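Local coordinates for 4-hydroxy-3-methylbut-2-enyl diphosphate reductase, apicoplast (PDB 4N7B), which catalyses the last step of the DOXP/MEP pathway, reducing (E)-4-hydroxy-3-methylbut-2-enyl diphosphate to isopentenyl and dimethylallyl diphosphate with an iron-sulfur cluster, at residues Ala415-Asn418 with Arg419-Leu423; Tyr449-Ile453 with Arg454-Ala458; Thr499-Pro502 with Phe503-Thr506. All coordinates share one frame; numbering follows the deposited sequence.

All three contacts, in chain order, belong to the unit built on the five-stranded parallel sheet 458-461, 432-436, 477-482, 221-226 and 506-511. Contact 1 is the first two turns of helix 414-427, beside the iron-sulfur cluster. Contact 2 ends the neighbouring helix 442-452 and leads into edge strand 458-461; its centre is about 14 Å from that of contact 1, and the two touch where Q420 CG meets S450 OG at 3.6 Å. Contact 3, its centre about 27 Å from that of contact 1 and about 24 Å from that of contact 2, leads from helix 488-499 into the other edge strand, 506-511. One alpha/beta unit thus carries the cluster-side helix and both sheet-edge connections.

Contact 1: residues Ala415-Asn418 with Arg419-Leu423; sequences ATTN and RQTAL
The first turns of helix 414-427, just after the cluster ligand C413, bring A415, T416 and T417 against R419, Q420 and T421 four residues on. R419 folds back along the helix. Its chain bends at chi2, which carries NH1 to A415 O at 3.1 Å; A415 O lies 18° out of the guanidinium plane, and NH1 meets the carbonyl steeply, at a C=O...N angle of 104°. The same oxygen takes the routine helical bond from R419 N, so one residue grips A415 O twice, and NH1 also lies 3.4 Å from A415 CB. Nearer the backbone, NE donates to G229 O, while NH1 forms a salt bridge with E515, whose carboxylate also receives N418 ND2.

T417 O is held twice as well. T421 OG1 donates to it at 2.7 Å from above the carbonyl plane, and T421 N reaches it from the opposite face at 2.8 Å. With chi1 at -63°, the T421 hydroxyl sits beside its own backbone N and can reach back to the preceding turn.

T416 and Q420 run side by side, the methyl CG2 of T416 3.4 Å from Q420 NE2. The Q420 chain is extended beyond CG, and its amide is fixed at both ends: NE2 donates to L385 O and OE1 accepts from M387 N. A415 packs on the cluster ligand C231, and the T416 side chain lies about 4 Å from the cluster. A threonine hydroxyl bonded to the carbonyl four residues back is a common feature of helices, here in the one that starts at the iron-sulfur site.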
ATOM      1  N   ALA A 415      -7.820  -3.804   2.082  1.00 22.76           N
ATOM      2  CA  ALA A 415      -7.026  -3.497   3.282  1.00 19.87           C
ATOM      3  C   ALA A 415      -7.060  -2.017   3.601  1.00 21.46           C
ATOM      4  O   ALA A 415      -7.172  -1.614   4.763  1.00 23.94           O
ATOM      5  CB  ALA A 415      -5.587  -3.973   3.124  1.00 22.21           C
ATOM      6  N   THR A 416      -6.988  -1.205   2.557  1.00 26.29           N
ATOM      7  CA  THR A 416      -7.067   0.251   2.691  1.00 19.48           C
ATOM      8  C   THR A 416      -8.463   0.646   3.217  1.00 26.95           C
ATOM      9  O   THR A 416      -8.619   1.359   4.223  1.00 23.19           O
ATOM     10  CB  THR A 416      -6.798   0.860   1.341  1.00 22.55           C
ATOM     11  OG1 THR A 416      -5.454   0.538   0.951  1.00 19.66           O
ATOM     12  CG2 THR A 416      -6.980   2.367   1.352  1.00 25.04           C
ATOM     13  N   THR A 417      -9.483   0.120   2.562  1.00 24.51           N
ATOM     14  CA  THR A 417     -10.868   0.376   2.956  1.00 26.97           C
ATOM     15  C   THR A 417     -11.098  -0.032   4.416  1.00 27.22           C
ATOM     16  O   THR A 417     -11.646   0.714   5.224  1.00 30.07           O
ATOM     17  CB  THR A 417     -11.831  -0.454   2.069  1.00 22.62           C
ATOM     18  OG1 THR A 417     -11.747   0.010   0.725  1.00 34.93           O
ATOM     19  CG2 THR A 417     -13.267  -0.347   2.562  1.00 27.16           C
ATOM     20  N   ASN A 418     -10.679  -1.239   4.746  1.00 21.67           N
ATOM     21  CA  ASN A 418     -10.923  -1.772   6.062  1.00 27.25           C
ATOM     22  C   ASN A 418     -10.200  -0.991   7.137  1.00 21.99           C
ATOM     23  O   ASN A 418     -10.755  -0.739   8.208  1.00 20.85           O
ATOM     24  CB  ASN A 418     -10.482  -3.234   6.136  1.00 24.66           C
ATOM     25  CG  ASN A 418     -11.398  -4.172   5.378  1.00 26.54           C
ATOM     26  OD1 ASN A 418     -12.479  -3.796   4.946  1.00 24.62           O
ATOM     27  ND2 ASN A 418     -10.976  -5.430   5.256  1.00 29.88           N
ATOM     28  N   ARG A 419      -8.945  -0.643   6.905  1.00 19.26           N
ATOM     29  CA  ARG A 419      -8.215   0.063   7.948  1.00 21.55           C
ATOM     30  C   ARG A 419      -8.754   1.483   8.172  1.00 25.57           C
ATOM     31  O   ARG A 419      -8.894   1.898   9.321  1.00 25.57           O
ATOM     32  CB  ARG A 419      -6.715   0.077   7.645  1.00 25.80           C
ATOM     33  CG  ARG A 419      -6.041  -1.212   8.103  1.00 26.77           C
ATOM     34  CD  ARG A 419      -5.006  -1.684   7.116  1.00 24.51           C
ATOM     35  NE  ARG A 419      -4.585  -3.037   7.444  1.00 25.23           N
ATOM     36  CZ  ARG A 419      -5.266  -4.134   7.120  1.00 22.57           C
ATOM     37  NH1 ARG A 419      -6.412  -4.050   6.447  1.00 21.22           N
ATOM     38  NH2 ARG A 419      -4.803  -5.321   7.477  1.00 27.69           N
ATOM     39  N   GLN A 420      -9.066   2.222   7.100  1.00 20.53           N
ATOM     40  CA  GLN A 420      -9.663   3.559   7.240  1.00 22.49           C
ATOM     41  C   GLN A 420     -11.042   3.477   7.865  1.00 20.36           C
ATOM     42  O   GLN A 420     -11.390   4.259   8.748  1.00 21.72           O
ATOM     43  CB  GLN A 420      -9.767   4.264   5.880  1.00 20.13           C
ATOM     44  CG  GLN A 420      -8.437   4.749   5.338  1.00 25.67           C
ATOM     45  CD  GLN A 420      -8.536   5.301   3.918  1.00 29.37           C
ATOM     46  OE1 GLN A 420      -9.573   5.833   3.518  1.00 21.99           O
ATOM     47  NE2 GLN A 420      -7.462   5.155   3.147  1.00 27.36           N
ATOM     48  N   THR A 421     -11.835   2.507   7.430  1.00 23.51           N
ATOM     49  CA  THR A 421     -13.203   2.387   7.931  1.00 23.22           C
ATOM     50  C   THR A 421     -13.216   2.157   9.454  1.00 28.46           C
ATOM     51  O   THR A 421     -13.995   2.789  10.191  1.00 28.88           O
ATOM     52  CB  THR A 421     -13.972   1.265   7.211  1.00 24.34           C
ATOM     53  OG1 THR A 421     -14.084   1.589   5.815  1.00 27.40           O
ATOM     54  CG2 THR A 421     -15.382   1.102   7.810  1.00 29.71           C
ATOM     55  N   ALA A 422     -12.339   1.290   9.935  1.00 26.66           N
ATOM     56  CA  ALA A 422     -12.335   0.965  11.356  1.00 35.78           C
ATOM     57  C   ALA A 422     -11.869   2.174  12.170  1.00 27.03           C
ATOM     58  O   ALA A 422     -12.473   2.537  13.172  1.00 29.71           O
ATOM     59  CB  ALA A 422     -11.448  -0.223  11.608  1.00 20.15           C
ATOM     60  N   LEU A 423     -10.799   2.807  11.717  1.00 20.78           N
ATOM     61  CA  LEU A 423     -10.270   3.991  12.391  1.00 29.85           C
ATOM     62  C   LEU A 423     -11.314   5.120  12.407  1.00 28.91           C
ATOM     63  O   LEU A 423     -11.528   5.791  13.435  1.00 26.80           O
ATOM     64  CB  LEU A 423      -9.003   4.461  11.678  1.00 24.89           C
ATOM     65  CG  LEU A 423      -8.452   5.817  12.132  1.00 20.11           C
ATOM     66  CD1 LEU A 423      -8.088   5.762  13.619  1.00 19.39           C
ATOM     67  CD2 LEU A 423      -7.251   6.251  11.273  1.00 19.25           C
TER

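Contact 2: residues Tyr449-Ile453 with Arg454-Ala458; sequences YSSQI and RNVPA. With SO4 (sulfate ion), chain D.
R454, at the C-terminal end of helix 442-452, reaches back to the helix carbonyl of S450 with its guanidinium edge. R454 NE donates to S450 O at 2.9 Å with an angle of 167° at the hydrogen; the oxygen lies in the guanidinium plane, although NE is tilted from the carbonyl plane. NH2 adds a weak bond to the same oxygen and forms a salt bridge with D388. A bend at chi3 (-86°) turns the group toward this carbonyl, while I453 runs alongside, its CD1 3.7 Å from R454 NH2. NH1, the remaining nitrogen, comes within 3.1 Å of O3 of a sulfate ion, probably from the crystallisation liquor, and makes a weak bond to its O2. The D388 carboxylate and the sulfate probably balance the arginine's charge.

The backbone closes the helix with a Schellman motif. N455, at positive phi, is the C' residue: V456 N returns to S451 O at 3.1 Å, and N455 N bonds to Q452 O at 2.8 Å from well above the carbonyl plane, completing a type I turn. S451 adds a bond in the reverse direction. Its OG, anti to the backbone N (chi1 175°), donates to V456 O at 2.7 Å from above that carbonyl's plane, and the hydroxyl is also bonded to T433 OG1. Thus the carbonyl and hydroxyl of S451 both hold V456.

S450 and R454 touch N424 of helix 414-427, V456 packs on C427 of that helix, and V456 and A458 meet T433 as the chain enters edge strand 458-461 beside strand 432-436.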
ATOM      1  N   TYR A 449      -4.577  11.115   7.863  1.00 29.26           N
ATOM      2  CA  TYR A 449      -5.445  12.115   7.252  1.00 26.32           C
ATOM      3  C   TYR A 449      -6.916  11.828   7.541  1.00 29.99           C
ATOM      4  O   TYR A 449      -7.693  12.744   7.785  1.00 21.79           O
ATOM      5  CB  TYR A 449      -5.197  12.108   5.758  1.00 23.65           C
ATOM      6  CG  TYR A 449      -6.005  13.066   4.922  1.00 25.01           C
ATOM      7  CD1 TYR A 449      -5.658  14.405   4.838  1.00 24.07           C
ATOM      8  CD2 TYR A 449      -7.078  12.619   4.169  1.00 27.72           C
ATOM      9  CE1 TYR A 449      -6.367  15.284   4.029  1.00 25.29           C
ATOM     10  CE2 TYR A 449      -7.793  13.484   3.366  1.00 28.56           C
ATOM     11  CZ  TYR A 449      -7.430  14.825   3.305  1.00 29.75           C
ATOM     12  OH  TYR A 449      -8.136  15.688   2.502  1.00 32.46           O
ATOM     13  N   SER A 450      -7.300  10.556   7.505  1.00 23.29           N
ATOM     14  CA  SER A 450      -8.697  10.180   7.736  1.00 20.19           C
ATOM     15  C   SER A 450      -9.153  10.658   9.102  1.00 23.66           C
ATOM     16  O   SER A 450     -10.273  11.123   9.258  1.00 23.64           O
ATOM     17  CB  SER A 450      -8.872   8.651   7.653  1.00 20.30           C
ATOM     18  OG  SER A 450      -8.589   8.165   6.350  1.00 31.87           O
ATOM     19  N   SER A 451      -8.289  10.521  10.105  1.00 24.16           N
ATOM     20  CA  SER A 451      -8.605  11.006  11.453  1.00 19.94           C
ATOM     21  C   SER A 451      -8.660  12.531  11.512  1.00 21.05           C
ATOM     22  O   SER A 451      -9.515  13.108  12.189  1.00 21.14           O
ATOM     23  CB  SER A 451      -7.552  10.490  12.436  1.00 22.84           C
ATOM     24  OG  SER A 451      -7.724  11.022  13.742  1.00 23.20           O
ATOM     25  N   GLN A 452      -7.730  13.201  10.833  1.00 22.90           N
ATOM     26  CA  GLN A 452      -7.659  14.660  10.929  1.00 21.88           C
ATOM     27  C   GLN A 452      -8.873  15.355  10.325  1.00 24.05           C
ATOM     28  O   GLN A 452      -9.383  16.316  10.912  1.00 25.99           O
ATOM     29  CB  GLN A 452      -6.399  15.194  10.265  1.00 22.07           C
ATOM     30  CG  GLN A 452      -5.130  14.802  10.963  1.00 21.77           C
ATOM     31  CD  GLN A 452      -3.913  15.167  10.150  1.00 26.97           C
ATOM     32  OE1 GLN A 452      -3.845  14.877   8.957  1.00 32.39           O
ATOM     33  NE2 GLN A 452      -2.960  15.831  10.773  1.00 25.83           N
ATOM     34  N   ILE A 453      -9.329  14.917   9.153  1.00 26.45           N
ATOM     35  CA  ILE A 453     -10.491  15.576   8.543  1.00 32.24           C
ATOM     36  C   ILE A 453     -11.756  15.247   9.338  1.00 31.10           C
ATOM     37  O   ILE A 453     -12.820  15.830   9.103  1.00 32.36           O
ATOM     38  CB  ILE A 453     -10.680  15.200   7.064  1.00 27.76           C
ATOM     39  CG1 ILE A 453     -10.889  13.699   6.909  1.00 28.93           C
ATOM     40  CG2 ILE A 453      -9.451  15.581   6.267  1.00 23.67           C
ATOM     41  CD1 ILE A 453     -11.253  13.332   5.485  1.00 30.99           C
ATOM     42  N   ARG A 454     -11.628  14.327  10.298  1.00 31.32           N
ATOM     43  CA  ARG A 454     -12.712  14.057  11.247  1.00 27.93           C
ATOM     44  C   ARG A 454     -12.452  14.792  12.585  1.00 28.20           C
ATOM     45  O   ARG A 454     -13.076  14.512  13.610  1.00 33.01           O
ATOM     46  CB  ARG A 454     -12.924  12.545  11.399  1.00 25.34           C
ATOM     47  CG  ARG A 454     -14.023  12.002  10.480  1.00 25.50           C
ATOM     48  CD  ARG A 454     -13.912  10.423  10.171  1.00 26.25           C
ATOM     49  NE  ARG A 454     -13.021  10.334   9.035  1.00 46.34           N
ATOM     50  CZ  ARG A 454     -13.364  10.057   7.787  1.00 34.87           C
ATOM     51  NH1 ARG A 454     -14.595   9.720   7.455  1.00 28.25           N
ATOM     52  NH2 ARG A 454     -12.421  10.088   6.866  1.00 33.69           N
ATOM     53  N   ASN A 455     -11.537  15.762  12.535  1.00 26.18           N
ATOM     54  CA  ASN A 455     -11.256  16.664  13.648  1.00 31.43           C
ATOM     55  C   ASN A 455     -10.551  16.013  14.840  1.00 33.48           C
ATOM     56  O   ASN A 455     -10.506  16.586  15.917  1.00 33.19           O
ATOM     57  CB  ASN A 455     -12.532  17.360  14.109  1.00 29.16           C
ATOM     58  CG  ASN A 455     -13.174  18.160  13.012  1.00 32.54           C
ATOM     59  OD1 ASN A 455     -12.499  18.671  12.117  1.00 31.85           O
ATOM     60  ND2 ASN A 455     -14.482  18.277  13.062  1.00 42.62           N
ATOM     61  N   VAL A 456      -9.965  14.842  14.662  1.00 33.75           N
ATOM     62  CA  VAL A 456      -9.127  14.331  15.738  1.00 28.29           C
ATOM     63  C   VAL A 456      -7.646  14.282  15.337  1.00 28.02           C
ATOM     64  O   VAL A 456      -7.257  13.647  14.356  1.00 27.46           O
ATOM     65  CB  VAL A 456      -9.699  13.029  16.379  1.00 37.20           C
ATOM     66  CG1 VAL A 456     -10.918  12.565  15.634  1.00 32.55           C
ATOM     67  CG2 VAL A 456      -8.646  11.951  16.551  1.00 35.43           C
ATOM     68  N   PRO A 457      -6.824  15.021  16.083  1.00 26.20           N
ATOM     69  CA  PRO A 457      -5.396  15.151  15.803  1.00 26.55           C
ATOM     70  C   PRO A 457      -4.763  13.781  15.665  1.00 30.99           C
ATOM     71  O   PRO A 457      -5.167  12.839  16.344  1.00 24.57           O
ATOM     72  CB  PRO A 457      -4.858  15.875  17.037  1.00 30.74           C
ATOM     73  CG  PRO A 457      -6.030  16.572  17.629  1.00 28.51           C
ATOM     74  CD  PRO A 457      -7.219  15.714  17.323  1.00 30.33           C
ATOM     75  N   ALA A 458      -3.775  13.664  14.793  1.00 27.83           N
ATOM     76  CA  ALA A 458      -3.222  12.366  14.479  1.00 24.34           C
ATOM     77  C   ALA A 458      -1.752  12.519  14.136  1.00 27.42           C
ATOM     78  O   ALA A 458      -1.326  13.568  13.668  1.00 28.24           O
ATOM     79  CB  ALA A 458      -3.966  11.761  13.320  1.00 23.41           C
TER
HETATM   80  S   SO4 D 403     -17.878   8.853   8.528  0.93107.99           S
HETATM   81  O1  SO4 D 403     -19.200   8.299   8.815  0.93111.02           O
HETATM   82  O2  SO4 D 403     -17.081   8.876   9.752  0.93100.51           O
HETATM   83  O3  SO4 D 403     -17.211   8.028   7.526  0.93100.28           O
HETATM   84  O4  SO4 D 403     -18.029  10.215   8.020  0.93114.66           O

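Contact 3: residues Thr499-Pro502 with Phe503-Thr506; sequences TNPP and FNYT
N500 to F503 form a type VIa beta turn, with the peptide before P502 cis, and N500 O accepts from both F503 N and N504 N. This is the connection from helix 488-499 to strand 506-511, an edge strand of the parallel sheet. F503 N lies in the plane of the N500 carbonyl, on a lone pair, at 3.0 Å; N504 N, also at 3.0 Å, comes from above the plane, 63° out of it.

P502 and F503 run side by side. P502 CG sits over the centre of one ring face, 4.1 Å from the F503 centroid and 10° off the ring normal, a CH-pi contact. F503 CG is opposite its carbonyl carbon (chi1 -61°), which lays the ring alongside the proline; the ring also packs on L472 and L497. N504, at positive phi, directs its amide across P501, with OD1 3.6 Å from P501 CD.

At the other end, T499 CA makes a CA-H...O contact with Y505 O, while T499 OG1 bonds back to V495 O of the helix. Y505 OH is held by V475 O, and its ring makes a cation-pi contact with K220. Two waters lie near T499 O: the first is 3.2 Å from T499 O and 2.6 Å from N504 OD1, and the second is 2.8 Å from T499 O and 3.1 Å from Y505 O.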
ATOM      1  N   THR A 499       0.039   1.330  28.068  1.00 30.94           N
ATOM      2  CA  THR A 499      -0.854   0.663  29.031  1.00 33.69           C
ATOM      3  C   THR A 499      -0.183   0.391  30.376  1.00 39.09           C
ATOM      4  O   THR A 499      -0.834  -0.009  31.341  1.00 39.95           O
ATOM      5  CB  THR A 499      -1.377  -0.678  28.477  1.00 28.55           C
ATOM      6  OG1 THR A 499      -0.286  -1.589  28.334  1.00 26.07           O
ATOM      7  CG2 THR A 499      -2.016  -0.483  27.114  1.00 28.48           C
ATOM      8  N   ASN A 500       1.125   0.599  30.433  1.00 35.44           N
ATOM      9  CA  ASN A 500       1.874   0.496  31.682  1.00 34.32           C
ATOM     10  C   ASN A 500       2.281   1.851  32.268  1.00 37.65           C
ATOM     11  O   ASN A 500       2.156   2.874  31.611  1.00 38.43           O
ATOM     12  CB  ASN A 500       3.117  -0.349  31.454  1.00 39.62           C
ATOM     13  CG  ASN A 500       2.786  -1.798  31.296  1.00 34.42           C
ATOM     14  OD1 ASN A 500       2.478  -2.476  32.275  1.00 45.30           O
ATOM     15  ND2 ASN A 500       2.794  -2.284  30.058  1.00 40.54           N
ATOM     16  N   PRO A 501       2.758   1.855  33.524  1.00 38.12           N
ATOM     17  CA  PRO A 501       3.223   3.096  34.144  1.00 41.00           C
ATOM     18  C   PRO A 501       4.343   3.687  33.306  1.00 36.05           C
ATOM     19  O   PRO A 501       5.099   2.922  32.708  1.00 41.05           O
ATOM     20  CB  PRO A 501       3.767   2.637  35.506  1.00 47.19           C
ATOM     21  CG  PRO A 501       3.133   1.282  35.755  1.00 45.76           C
ATOM     22  CD  PRO A 501       2.939   0.682  34.402  1.00 43.89           C
ATOM     23  N   PRO A 502       4.461   5.017  33.270  1.00 42.25           N
ATOM     24  CA  PRO A 502       3.635   5.982  34.006  1.00 43.59           C
ATOM     25  C   PRO A 502       2.357   6.443  33.292  1.00 43.83           C
ATOM     26  O   PRO A 502       1.725   7.376  33.769  1.00 46.33           O
ATOM     27  CB  PRO A 502       4.575   7.175  34.136  1.00 40.47           C
ATOM     28  CG  PRO A 502       5.347   7.150  32.838  1.00 44.75           C
ATOM     29  CD  PRO A 502       5.549   5.682  32.528  1.00 44.52           C
ATOM     30  N   PHE A 503       1.969   5.815  32.189  1.00 39.40           N
ATOM     31  CA  PHE A 503       0.862   6.336  31.390  1.00 35.24           C
ATOM     32  C   PHE A 503      -0.470   5.699  31.743  1.00 36.30           C
ATOM     33  O   PHE A 503      -1.469   6.394  31.897  1.00 34.51           O
ATOM     34  CB  PHE A 503       1.188   6.169  29.911  1.00 38.21           C
ATOM     35  CG  PHE A 503       2.425   6.920  29.499  1.00 35.13           C
ATOM     36  CD1 PHE A 503       2.445   8.304  29.528  1.00 42.09           C
ATOM     37  CD2 PHE A 503       3.579   6.247  29.144  1.00 40.23           C
ATOM     38  CE1 PHE A 503       3.585   9.002  29.184  1.00 43.19           C
ATOM     39  CE2 PHE A 503       4.726   6.948  28.800  1.00 44.66           C
ATOM     40  CZ  PHE A 503       4.723   8.323  28.819  1.00 44.48           C
ATOM     41  N   ASN A 504      -0.474   4.379  31.888  1.00 35.64           N
ATOM     42  CA  ASN A 504      -1.629   3.657  32.402  1.00 38.21           C
ATOM     43  C   ASN A 504      -2.932   3.897  31.643  1.00 37.05           C
ATOM     44  O   ASN A 504      -3.989   3.994  32.258  1.00 33.15           O
ATOM     45  CB  ASN A 504      -1.834   3.976  33.877  1.00 38.15           C
ATOM     46  CG  ASN A 504      -0.688   3.505  34.731  1.00 42.79           C
ATOM     47  OD1 ASN A 504      -0.239   2.362  34.613  1.00 49.12           O
ATOM     48  ND2 ASN A 504      -0.203   4.381  35.604  1.00 50.26           N
ATOM     49  N   TYR A 505      -2.863   3.968  30.315  1.00 28.67           N
ATOM     50  CA  TYR A 505      -4.071   3.928  29.514  1.00 28.10           C
ATOM     51  C   TYR A 505      -4.667   2.526  29.649  1.00 33.69           C
ATOM     52  O   TYR A 505      -3.951   1.534  29.518  1.00 31.30           O
ATOM     53  CB  TYR A 505      -3.772   4.240  28.041  1.00 25.45           C
ATOM     54  CG  TYR A 505      -3.399   5.712  27.784  1.00 30.99           C
ATOM     55  CD1 TYR A 505      -2.077   6.146  27.849  1.00 27.98           C
ATOM     56  CD2 TYR A 505      -4.371   6.648  27.497  1.00 26.72           C
ATOM     57  CE1 TYR A 505      -1.734   7.489  27.643  1.00 31.84           C
ATOM     58  CE2 TYR A 505      -4.037   8.000  27.288  1.00 36.54           C
ATOM     59  CZ  TYR A 505      -2.723   8.408  27.357  1.00 32.30           C
ATOM     60  OH  TYR A 505      -2.399   9.737  27.140  1.00 35.64           O
ATOM     61  N   THR A 506      -5.968   2.437  29.899  1.00 33.84           N
ATOM     62  CA  THR A 506      -6.618   1.128  29.999  1.00 26.69           C
ATOM     63  C   THR A 506      -6.821   0.569  28.597  1.00 28.97           C
ATOM     64  O   THR A 506      -7.361   1.239  27.719  1.00 28.35           O
ATOM     65  CB  THR A 506      -7.980   1.194  30.713  1.00 25.83           C
ATOM     66  OG1 THR A 506      -7.788   1.579  32.074  1.00 32.92           O
ATOM     67  CG2 THR A 506      -8.664  -0.184  30.681  1.00 33.08           C
TER
HETATM   68  O   HOH W   1      -1.495   0.130  34.482  1.00 49.86           O
HETATM   69  O   HOH W   2      -3.534  -0.106  32.127  1.00 52.02           O